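Local coordinates for ABC transporter substrate binding protein (Ribose) (Agrobacterium vitis, PDB 5DKV) that probably serves as the sugar-binding component of an ABC transporter, and holds alpha-D-tagatopyranose in the cleft between its two lobes, at residues I279-Y282 with G283-A287. Residues are numbered along the deposited sequence; the frame is centred on the assembly and turned at random.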
ATOM      1  N   ILE A 279       4.684   7.014  -6.449  1.00  7.86           N
ATOM      2  CA  ILE A 279       3.244   7.147  -6.591  1.00  6.71           C
ATOM      3  C   ILE A 279       2.799   8.575  -6.382  1.00  7.39           C
ATOM      4  O   ILE A 279       2.031   9.114  -7.188  1.00  7.79           O
ATOM      5  CB  ILE A 279       2.505   6.205  -5.616  1.00  8.80           C
ATOM      6  CG1 ILE A 279       2.803   4.754  -6.000  1.00  8.94           C
ATOM      7  CG2 ILE A 279       1.000   6.479  -5.633  1.00  8.64           C
ATOM      8  CD1 ILE A 279       2.289   3.765  -4.976  1.00  9.81           C
ATOM      9  N   GLY A 280       3.269   9.206  -5.303  1.00  7.95           N
ATOM     10  CA  GLY A 280       2.961  10.574  -5.044  1.00  8.84           C
ATOM     11  C   GLY A 280       3.431  11.525  -6.120  1.00  7.31           C
ATOM     12  O   GLY A 280       2.706  12.455  -6.496  1.00  8.34           O
ATOM     13  N   TYR A 281       4.660  11.308  -6.561  1.00  8.37           N
ATOM     14  CA  TYR A 281       5.331  12.158  -7.539  1.00  7.84           C
ATOM     15  C   TYR A 281       4.558  12.131  -8.847  1.00  8.18           C
ATOM     16  O   TYR A 281       4.207  13.177  -9.396  1.00  8.80           O
ATOM     17  CB  TYR A 281       6.763  11.673  -7.740  1.00  9.45           C
ATOM     18  CG  TYR A 281       7.667  12.637  -8.470  1.00  8.15           C
ATOM     19  CD1 TYR A 281       8.527  13.459  -7.774  1.00  9.94           C
ATOM     20  CD2 TYR A 281       7.668  12.713  -9.861  1.00  9.79           C
ATOM     21  CE1 TYR A 281       9.362  14.338  -8.441  1.00 10.99           C
ATOM     22  CE2 TYR A 281       8.505  13.591 -10.530  1.00 11.67           C
ATOM     23  CZ  TYR A 281       9.354  14.388  -9.815  1.00 14.39           C
ATOM     24  OH  TYR A 281      10.191  15.269 -10.484  1.00 13.88           O
ATOM     25  N   TYR A 282       4.279  10.927  -9.342  1.00  9.04           N
ATOM     26  CA  TYR A 282       3.577  10.804 -10.616  1.00  9.32           C
ATOM     27  C   TYR A 282       2.131  11.228 -10.480  1.00  7.49           C
ATOM     28  O   TYR A 282       1.547  11.747 -11.418  1.00  8.86           O
ATOM     29  CB  TYR A 282       3.693   9.389 -11.172  1.00  7.60           C
ATOM     30  CG  TYR A 282       4.992   9.216 -11.934  1.00  9.19           C
ATOM     31  CD1 TYR A 282       6.178   8.904 -11.279  1.00 10.07           C
ATOM     32  CD2 TYR A 282       5.038   9.400 -13.304  1.00 10.50           C
ATOM     33  CE1 TYR A 282       7.363   8.776 -11.975  1.00 12.28           C
ATOM     34  CE2 TYR A 282       6.244   9.293 -14.013  1.00  9.29           C
ATOM     35  CZ  TYR A 282       7.391   8.967 -13.346  1.00 10.95           C
ATOM     36  OH  TYR A 282       8.564   8.834 -14.054  1.00 12.20           O
ATOM     37  N   GLY A 283       1.549  11.075  -9.296  1.00  7.31           N
ATOM     38  CA  GLY A 283       0.224  11.641  -9.084  1.00  7.32           C
ATOM     39  C   GLY A 283       0.178  13.149  -9.275  1.00  7.59           C
ATOM     40  O   GLY A 283      -0.709  13.655  -9.953  1.00  9.30           O
ATOM     41  N   VAL A 284       1.100  13.882  -8.656  1.00  7.72           N
ATOM     42  CA  VAL A 284       1.116  15.334  -8.793  1.00 10.24           C
ATOM     43  C   VAL A 284       1.453  15.758 -10.216  1.00  9.37           C
ATOM     44  O   VAL A 284       0.796  16.650 -10.759  1.00  8.75           O
ATOM     45  CB  VAL A 284       2.095  15.968  -7.807  1.00  8.53           C
ATOM     46  CG1 VAL A 284       2.337  17.454  -8.128  1.00 11.88           C
ATOM     47  CG2 VAL A 284       1.559  15.804  -6.414  1.00  9.04           C
ATOM     48  N   ILE A 285       2.477  15.158 -10.824  1.00  8.24           N
ATOM     49  CA  ILE A 285       2.803  15.528 -12.204  1.00 10.77           C
ATOM     50  C   ILE A 285       1.637  15.256 -13.161  1.00  8.50           C
ATOM     51  O   ILE A 285       1.361  16.050 -14.041  1.00 11.24           O
ATOM     52  CB  ILE A 285       4.040  14.795 -12.720  1.00 13.37           C
ATOM     53  CG1 ILE A 285       5.280  15.155 -11.879  1.00 11.46           C
ATOM     54  CG2 ILE A 285       4.290  15.158 -14.175  1.00 18.02           C
ATOM     55  CD1 ILE A 285       5.674  16.644 -11.904  1.00 16.37           C
ATOM     56  N   SER A 286       0.960  14.118 -12.996  1.00  8.98           N
ATOM     57  CA  SER A 286      -0.180  13.793 -13.843  1.00  9.01           C
ATOM     58  C   SER A 286      -1.324  14.788 -13.634  1.00  8.41           C
ATOM     59  O   SER A 286      -2.010  15.183 -14.567  1.00  9.72           O
ATOM     60  CB  SER A 286      -0.654  12.361 -13.557  1.00 10.44           C
ATOM     61  OG  SER A 286       0.368  11.406 -13.866  1.00  9.23           O
ATOM     62  N   ALA A 287      -1.551  15.201 -12.389  1.00  8.32           N
ATOM     63  CA  ALA A 287      -2.578  16.221 -12.162  1.00  8.52           C
ATOM     64  C   ALA A 287      -2.206  17.517 -12.864  1.00  8.90           C
ATOM     65  O   ALA A 287      -3.048  18.137 -13.498  1.00  9.16           O
ATOM     66  CB  ALA A 287      -2.780  16.482 -10.711  1.00  8.42           C
TER
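I279 O accepts the amide of G283, the first of five successive i to i+4 backbone bonds that define 279-287 as about two and a half turns of alpha-helix, part of helix 276-291 in a periplasmic binding protein fold. The bonds G283 N to I279 O (2.9 Å) and V284 N to G280 O (3.0 Å) are followed by I285 N to Y281 O, which is almost straight at 176° and lies in the carbonyl plane. G280 and G283, both buried, enter the contact through backbone atoms. V284 packs on A49 and A52 of helix 40-56 and on L89 of strand 87-90, while I279 touches F41, a residue of the tagatose pocket; the segment thus belongs to the helical layer against the sheet. Y281 and I285, both partly exposed, run side by side in the same direction. With CG of Y281 anti to its amide nitrogen (chi1 -166°), the ring stands next to I285, whose CG1 lies 3.8 Å from Y281 CE2, obliquely placed to the ring. At Y282 O the backbone bond is doubled: S286 N (2.9 Å) and S286 OG both donate to it, from opposite faces of the carbonyl plane, and S286 OG to Y282 O is 2.7 Å.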